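Local coordinates for protein putative S-adenosyl-L-methionine-dependent Methyltransferase (Methanococcus maripaludis, PDB 3DLC) that binds S-adenosylmethionine and probably transfers its methyl group to an acceptor that is not firmly established, perhaps a sterol-like one, at residues A[30-33]-A[34-38]; A[188-192]-A[193-197]; A[199-202]-A[203-207]. All coordinates share one frame; numbering follows the deposited sequence.

Interaction 1 (A[30-33]-A[34-38])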
loop_
_atom_site.group_PDB
_atom_site.type_symbol
_atom_site.label_atom_id
_atom_site.label_comp_id
_atom_site.label_asym_id
_atom_site.label_seq_id
_atom_site.Cartn_x
_atom_site.Cartn_y
_atom_site.Cartn_z
ATOM N N PRO A 30 -10.793 -7.022 -0.563
ATOM C CA PRO A 30 -11.295 -7.480 -1.854
ATOM C C PRO A 30 -11.831 -6.348 -2.722
ATOM O O PRO A 30 -11.743 -6.418 -3.942
ATOM C CB PRO A 30 -12.368 -8.503 -1.504
ATOM C CG PRO A 30 -12.538 -8.423 -0.064
ATOM C CD PRO A 30 -11.406 -7.733 0.561
ATOM N N ILE A 31 -12.422 -5.326 -2.115
ATOM C CA ILE A 31 -12.960 -4.196 -2.879
ATOM C C ILE A 31 -11.808 -3.407 -3.527
ATOM O O ILE A 31 -11.873 -3.047 -4.698
ATOM C CB ILE A 31 -13.839 -3.274 -1.998
ATOM C CG1 ILE A 31 -15.111 -4.027 -1.548
ATOM C CG2 ILE A 31 -14.189 -1.967 -2.701
ATOM C CD1 ILE A 31 -16.055 -4.395 -2.674
ATOM N N ILE A 32 -10.772 -3.118 -2.756
ATOM C CA ILE A 32 -9.644 -2.384 -3.290
ATOM C C ILE A 32 -8.983 -3.209 -4.391
ATOM O O ILE A 32 -8.609 -2.671 -5.453
ATOM C CB ILE A 32 -8.659 -2.002 -2.189
ATOM C CG1 ILE A 32 -9.313 -0.962 -1.245
ATOM C CG2 ILE A 32 -7.373 -1.432 -2.793
ATOM C CD1 ILE A 32 -8.539 -0.694 0.048
ATOM N N ALA A 33 -8.795 -4.505 -4.168
ATOM C CA ALA A 33 -8.222 -5.365 -5.203
ATOM C C ALA A 33 -9.038 -5.337 -6.482
ATOM O O ALA A 33 -8.514 -5.228 -7.583
ATOM C CB ALA A 33 -8.070 -6.799 -4.669
ATOM N N GLU A 34 -10.353 -5.412 -6.335
ATOM C CA GLU A 34 -11.245 -5.354 -7.470
ATOM C C GLU A 34 -11.136 -4.012 -8.171
ATOM O O GLU A 34 -11.112 -3.938 -9.407
ATOM C CB GLU A 34 -12.674 -5.616 -6.991
ATOM C CG GLU A 34 -13.724 -5.491 -8.045
ATOM C CD GLU A 34 -15.097 -5.843 -7.538
ATOM O OE1 GLU A 34 -15.539 -5.347 -6.501
ATOM O OE2 GLU A 34 -15.719 -6.654 -8.194
ATOM N N ASN A 35 -11.057 -2.932 -7.400
ATOM C CA ASN A 35 -10.909 -1.602 -7.973
ATOM C C ASN A 35 -9.638 -1.534 -8.830
ATOM O O ASN A 35 -9.657 -0.963 -9.939
ATOM C CB ASN A 35 -10.831 -0.517 -6.897
ATOM C CG ASN A 35 -12.145 -0.269 -6.210
ATOM O OD1 ASN A 35 -13.201 -0.665 -6.717
ATOM N ND2 ASN A 35 -12.093 0.432 -5.076
ATOM N N ILE A 36 -8.536 -2.111 -8.331
ATOM C CA ILE A 36 -7.263 -2.071 -9.022
ATOM C C ILE A 36 -7.336 -2.890 -10.317
ATOM O O ILE A 36 -6.879 -2.446 -11.394
ATOM C CB ILE A 36 -6.141 -2.589 -8.098
ATOM C CG1 ILE A 36 -5.925 -1.610 -6.940
ATOM C CG2 ILE A 36 -4.851 -2.858 -8.889
ATOM C CD1 ILE A 36 -5.155 -2.246 -5.772
ATOM N N ILE A 37 -7.892 -4.079 -10.229
ATOM C CA ILE A 37 -8.061 -4.935 -11.413
ATOM C C ILE A 37 -8.901 -4.232 -12.456
ATOM O O ILE A 37 -8.568 -4.229 -13.650
ATOM C CB ILE A 37 -8.632 -6.315 -10.994
ATOM C CG1 ILE A 37 -7.564 -7.080 -10.210
ATOM C CG2 ILE A 37 -9.146 -7.085 -12.231
ATOM C CD1 ILE A 37 -8.060 -8.287 -9.460
ATOM N N ASN A 38 -10.008 -3.658 -12.011
ATOM C CA ASN A 38 -10.926 -3.005 -12.942
ATOM C C ASN A 38 -10.313 -1.765 -13.559
ATOM O O ASN A 38 -10.554 -1.466 -14.731
ATOM C CB ASN A 38 -12.217 -2.619 -12.253
ATOM C CG ASN A 38 -13.100 -3.809 -11.941
ATOM O OD1 ASN A 38 -12.847 -4.923 -12.415
ATOM N ND2 ASN A 38 -14.117 -3.599 -11.103
#
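Ile32 and Ile36 meet one turn apart on the buried side of helix 28-40, where CG2 of Ile32 lies 3.8 Å from CD1 of Ile36. The two side chains cross at a slant, and their wholly apolar branches suit a helix face that is turned into the protein. Chi1 of Ile36, -68°, swings CG1 beside its own backbone N, and this methylene comes within 3.2 Å of Ile32 O.

On the outer side the apolar contacts are mixed with polar ones. CD1 of Ile31 reaches OE1 of Glu34 at 4.0 Å, and CG2 of Ile31 faces the amide end of Asn35. The carboxamide of Asn35 folds back against the preceding turn, with CG 3.2 Å from Ile31 O, while its ND2 donates to Gly151 O. Replacing Asn35 by an alanine is likely to leave Gly151 O without this donor and to uncover the CG2 side of Ile31.

The backbone bonds are the regular four-residue ones: Glu34 N to Pro30 O (2.9 Å), Asn35 N to Ile31 O, Ile36 N to Ile32 O and Ile37 N to Ala33 O (3.0 Å, 169° at the hydrogen). Pro30, which has no N-H to give, fits the first turn of the helix, and its oxygen also accepts from Gln64 NE2.

The helix packs beside helix 56-64, where small Ala33 allows close approach to Leu61 and Ile32 meets Leu57, and on strand 112-118, where Ile36 rests on Leu114 and Val116 and Ile32 touches Arg118, a residue of the S-adenosylmethionine site.

Interaction 2 (A[188-192]-A[193-197]). Unlike the reference sequence in segment 193-197: Ile195 (reference Val).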
loop_
_atom_site.group_PDB
_atom_site.type_symbol
_atom_site.label_atom_id
_atom_site.label_comp_id
_atom_site.label_asym_id
_atom_site.label_seq_id
_atom_site.Cartn_x
_atom_site.Cartn_y
_atom_site.Cartn_z
ATOM N N ASN A 188 3.732 17.646 -5.774
ATOM C CA ASN A 188 5.023 18.341 -5.722
ATOM C C ASN A 188 6.210 17.379 -5.706
ATOM O O ASN A 188 7.225 17.605 -6.366
ATOM C CB ASN A 188 5.095 19.280 -4.529
ATOM C CG ASN A 188 4.147 20.466 -4.646
ATOM O OD1 ASN A 188 3.675 20.788 -5.732
ATOM N ND2 ASN A 188 3.848 21.107 -3.522
ATOM N N VAL A 189 6.061 16.256 -5.019
ATOM C CA VAL A 189 7.109 15.245 -4.996
ATOM C C VAL A 189 7.361 14.659 -6.380
ATOM O O VAL A 189 8.501 14.565 -6.861
ATOM C CB VAL A 189 6.754 14.085 -4.016
ATOM C CG1 VAL A 189 7.742 12.916 -4.131
ATOM C CG2 VAL A 189 6.682 14.574 -2.563
ATOM N N LEU A 190 6.292 14.266 -7.067
ATOM C CA LEU A 190 6.419 13.660 -8.384
ATOM C C LEU A 190 6.957 14.680 -9.374
ATOM O O LEU A 190 7.726 14.341 -10.275
ATOM C CB LEU A 190 5.072 13.096 -8.859
ATOM C CG LEU A 190 4.478 11.980 -7.966
ATOM C CD1 LEU A 190 3.302 11.369 -8.698
ATOM C CD2 LEU A 190 5.498 10.884 -7.578
ATOM N N ASP A 191 6.563 15.939 -9.216
ATOM C CA ASP A 191 7.012 16.983 -10.138
ATOM C C ASP A 191 8.501 17.260 -9.958
ATOM O O ASP A 191 9.196 17.534 -10.941
ATOM C CB ASP A 191 6.156 18.224 -9.981
ATOM C CG ASP A 191 4.721 18.020 -10.453
ATOM O OD1 ASP A 191 4.421 17.020 -11.147
ATOM O OD2 ASP A 191 3.903 18.894 -10.134
ATOM N N GLU A 192 9.003 17.186 -8.731
ATOM C CA GLU A 192 10.453 17.380 -8.509
ATOM C C GLU A 192 11.228 16.238 -9.170
ATOM O O GLU A 192 12.329 16.467 -9.706
ATOM C CB GLU A 192 10.780 17.472 -7.028
ATOM C CG GLU A 192 12.291 17.672 -6.722
ATOM C CD GLU A 192 13.184 16.399 -6.683
ATOM O OE1 GLU A 192 12.762 15.345 -6.190
ATOM O OE2 GLU A 192 14.392 16.468 -7.092
ATOM N N ILE A 193 10.708 15.019 -9.158
ATOM C CA ILE A 193 11.349 13.879 -9.825
ATOM C C ILE A 193 11.303 14.038 -11.324
ATOM O O ILE A 193 12.210 13.621 -12.034
ATOM C CB ILE A 193 10.730 12.544 -9.364
ATOM C CG1 ILE A 193 11.016 12.337 -7.873
ATOM C CG2 ILE A 193 11.278 11.370 -10.190
ATOM C CD1 ILE A 193 10.163 11.238 -7.233
ATOM N N GLY A 194 10.226 14.629 -11.810
ATOM C CA GLY A 194 10.036 14.894 -13.233
ATOM C C GLY A 194 9.188 13.912 -14.003
ATOM O O GLY A 194 9.241 13.843 -15.216
ATOM N N ILE A 195 8.348 13.181 -13.278
ATOM C CA ILE A 195 7.478 12.146 -13.827
ATOM C C ILE A 195 6.599 12.734 -14.925
ATOM O O ILE A 195 5.883 13.706 -14.694
ATOM C CB ILE A 195 6.564 11.558 -12.697
ATOM C CG1 ILE A 195 7.402 10.911 -11.573
ATOM C CG2 ILE A 195 5.565 10.561 -13.267
ATOM C CD1 ILE A 195 8.410 9.898 -12.038
ATOM N N SER A 196 6.625 12.124 -16.105
ATOM C CA SER A 196 5.877 12.661 -17.265
ATOM C C SER A 196 4.380 12.418 -17.240
ATOM O O SER A 196 3.626 13.172 -17.826
ATOM C CB SER A 196 6.424 12.043 -18.573
ATOM O OG SER A 196 7.767 12.427 -18.844
ATOM N N SER A 197 3.981 11.292 -16.640
ATOM C CA SER A 197 2.581 10.842 -16.668
ATOM C C SER A 197 2.142 10.269 -15.337
ATOM O O SER A 197 2.673 9.291 -14.877
ATOM C CB SER A 197 2.450 9.762 -17.741
ATOM O OG SER A 197 1.122 9.321 -17.867
HETATM O O HOH W 1 5.872 16.147 -13.311
#
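Ile193 N donates to Val189 O at 3.2 Å as the last turn of helix 180-193 closes, and the chain leaves the helix through Gly194, whose phi of 98° is easy for glycine but would press a side chain against the preceding carbonyl oxygen. Leu190 O takes two bonds from opposite faces of its plane, from Gly194 N at 2.9 Å and from Ile195 N at 3.3 Å. The 6→1 hydrogen bond from Ile195 N to Leu190 O marks a Schellman motif with Gly194 as its C-prime residue.

The apolar contact that often accompanies this cap puts CB of Leu190 4.2 Å from CG1 of Ile195, in one of two conformers of the isoleucine. CD1 of Ile193 lies 4.3 Å from CG1 of Val189. A water donates to both Asp191 OD1 (2.7 Å) and Ile195 O (2.8 Å), spanning the helix end; OD1 is also bonded to Tyr198 OH. Bent at chi2 (-84°), Glu192 turns its carboxylate back alongside Ile193, where OE1 lies 3.9 Å from Ile193 CG1 and forms a salt bridge with Arg132.

Against helix 127-137, Leu190 and Ile193 pack on Phe131 and Ile195 on Tyr135; Leu190 and Ile195 also cover Ile211 of strand 206-211.

Interaction 3 (A[199-202]-A[203-207]). Unlike the reference sequence in segment 203-207: Gly203 (reference Glu).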
loop_
_atom_site.group_PDB
_atom_site.type_symbol
_atom_site.label_atom_id
_atom_site.label_comp_id
_atom_site.label_asym_id
_atom_site.label_seq_id
_atom_site.Cartn_x
_atom_site.Cartn_y
_atom_site.Cartn_z
ATOM N N GLU A 199 -1.645 10.292 -12.488
ATOM C CA GLU A 199 -2.864 10.801 -11.923
ATOM C C GLU A 199 -2.749 10.681 -10.400
ATOM O O GLU A 199 -2.217 9.694 -9.905
ATOM C CB GLU A 199 -4.081 9.935 -12.304
ATOM C CG GLU A 199 -4.367 9.785 -13.762
ATOM C CD GLU A 199 -5.255 8.582 -14.023
ATOM O OE1 GLU A 199 -4.777 7.463 -13.719
ATOM O OE2 GLU A 199 -6.388 8.761 -14.485
ATOM N N ILE A 200 -3.236 11.662 -9.668
ATOM C CA ILE A 200 -3.389 11.548 -8.206
ATOM C C ILE A 200 -4.856 11.788 -7.982
ATOM O O ILE A 200 -5.369 12.838 -8.358
ATOM C CB ILE A 200 -2.512 12.495 -7.414
ATOM C CG1 ILE A 200 -1.033 12.268 -7.736
ATOM C CG2 ILE A 200 -2.745 12.306 -5.937
ATOM C CD1 ILE A 200 -0.084 13.259 -7.065
ATOM N N ILE A 201 -5.533 10.817 -7.393
ATOM C CA ILE A 201 -6.994 10.839 -7.237
ATOM C C ILE A 201 -7.415 10.897 -5.786
ATOM O O ILE A 201 -6.720 10.401 -4.880
ATOM C CB ILE A 201 -7.698 9.602 -7.867
ATOM C CG1 ILE A 201 -7.322 8.312 -7.157
ATOM C CG2 ILE A 201 -7.411 9.490 -9.392
ATOM C CD1 ILE A 201 -8.140 7.158 -7.671
ATOM N N LEU A 202 -8.579 11.483 -5.572
ATOM C CA LEU A 202 -9.193 11.557 -4.266
ATOM C C LEU A 202 -10.689 11.441 -4.461
ATOM O O LEU A 202 -11.289 12.237 -5.151
ATOM C CB LEU A 202 -8.808 12.862 -3.575
ATOM C CG LEU A 202 -9.448 13.162 -2.252
ATOM C CD1 LEU A 202 -9.040 12.178 -1.192
ATOM C CD2 LEU A 202 -9.102 14.613 -1.849
ATOM N N GLY A 203 -11.272 10.432 -3.842
ATOM C CA GLY A 203 -12.694 10.220 -3.937
ATOM C C GLY A 203 -13.174 9.209 -2.939
ATOM O O GLY A 203 -12.498 8.915 -1.961
ATOM N N ASP A 204 -14.337 8.652 -3.202
ATOM C CA ASP A 204 -14.944 7.745 -2.225
ATOM C C ASP A 204 -14.132 6.484 -1.993
ATOM O O ASP A 204 -14.310 5.832 -0.975
ATOM C CB ASP A 204 -16.393 7.422 -2.602
ATOM C CG ASP A 204 -17.336 8.630 -2.424
ATOM O OD1 ASP A 204 -17.023 9.588 -1.690
ATOM O OD2 ASP A 204 -18.435 8.602 -2.978
ATOM N N GLU A 205 -13.250 6.145 -2.903
ATOM C CA GLU A 205 -12.464 4.934 -2.746
ATOM C C GLU A 205 -11.167 5.179 -2.018
ATOM O O GLU A 205 -10.447 4.255 -1.647
ATOM C CB GLU A 205 -12.155 4.319 -4.098
ATOM C CG GLU A 205 -11.208 5.147 -4.953
ATOM C CD GLU A 205 -11.873 6.088 -5.948
ATOM O OE1 GLU A 205 -12.854 6.860 -5.645
ATOM O OE2 GLU A 205 -11.363 6.070 -7.087
ATOM N N GLY A 206 -10.886 6.448 -1.817
ATOM C CA GLY A 206 -9.692 6.889 -1.075
ATOM C C GLY A 206 -8.822 7.883 -1.829
ATOM O O GLY A 206 -9.290 8.569 -2.751
ATOM N N PHE A 207 -7.565 7.945 -1.399
ATOM C CA PHE A 207 -6.511 8.812 -1.966
ATOM C C PHE A 207 -5.500 7.869 -2.605
ATOM O O PHE A 207 -4.964 7.000 -1.916
ATOM C CB PHE A 207 -5.833 9.605 -0.851
ATOM C CG PHE A 207 -4.511 10.214 -1.275
ATOM C CD1 PHE A 207 -4.459 11.359 -2.048
ATOM C CD2 PHE A 207 -3.325 9.622 -0.957
ATOM C CE1 PHE A 207 -3.244 11.873 -2.452
ATOM C CE2 PHE A 207 -2.098 10.159 -1.364
ATOM C CZ PHE A 207 -2.079 11.268 -2.098
#
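Leu202 and Phe207 face each other as an antiparallel, non-hydrogen-bonded pair, their CA atoms 4.5 Å apart and their side chains on the same face of the sheet. CD1 of Leu202 approaches CB of Phe207 at 4.1 Å, so the leucine covers the root of the aromatic side chain. With chi1 at 164°, CG of Phe207 stands opposite the backbone N, and the ring runs beside Ile200, pointing the same way. There CE1 of Phe207 meets CG2 of Ile200 at 3.5 Å. A large flat ring suits this place: it lies along Ile200 and brings its CD1 near Ile201 O, while Val183 and Phe186 of helix 180-193 cover it, with Ile178 of the preceding loop.

Strands 198-203 and 206-211 form the hairpin that ends the sheet of the class I methyltransferase fold, in which strand 206-211 runs antiparallel to strand 142-148 and strand 198-203 lies at the edge. A type I turn from Gly203 to Gly206 joins them, closed by Gly203 N to Gly206 O (2.9 Å) and Gly206 N to Gly203 O (3.0 Å). Gly206 has a phi of 126°, at which a side chain would collide with the carbonyl oxygen of Glu205.

Between these bonds and the backbone pairing of Ile201 with Trp208 lie two CA-H...O contacts: Phe207 CA to Ile201 O at 3.3 Å and Leu202 CA to Gly206 O at 3.4 Å. Ile201 turns to the other face from Leu202, where its branched chain suits an extended strand and packs on Trp208, Ile210 and Arg39. Its CD1 also meets OE2 of Glu205 at 3.5 Å, the side chains crossing at about a right angle, but both residues have two conformers and this contact is doubtful. Within the turn, Glu205 O accepts from the indole NE1 of Trp208.

How the interactions relate
Interactions 2 and 3 meet across the interface of helix 180-193 with the sheet, where Leu190 CD1 touches Ile200 CD1 at 4.2 Å. Interaction 1 belongs to helix 28-40 and reaches interaction 3 where Asn35 packs on Glu205, but its nearest atoms lie about 15 Å from interaction 2. Interaction 2 is the most peripheral, its centre about 20 Å from that of the chain and three of its touching residues exposed; interactions 1 and 3 lie closer in, at about 13 and 14 Å. Their backbones differ with their place: regular four-residue bonds in mid-helix for 30-38, a Schellman end with a bridging water for 188-197, and a tight turn with CA-H...O contacts for 199-207. Interaction 1 comes nearest to S-adenosylmethionine.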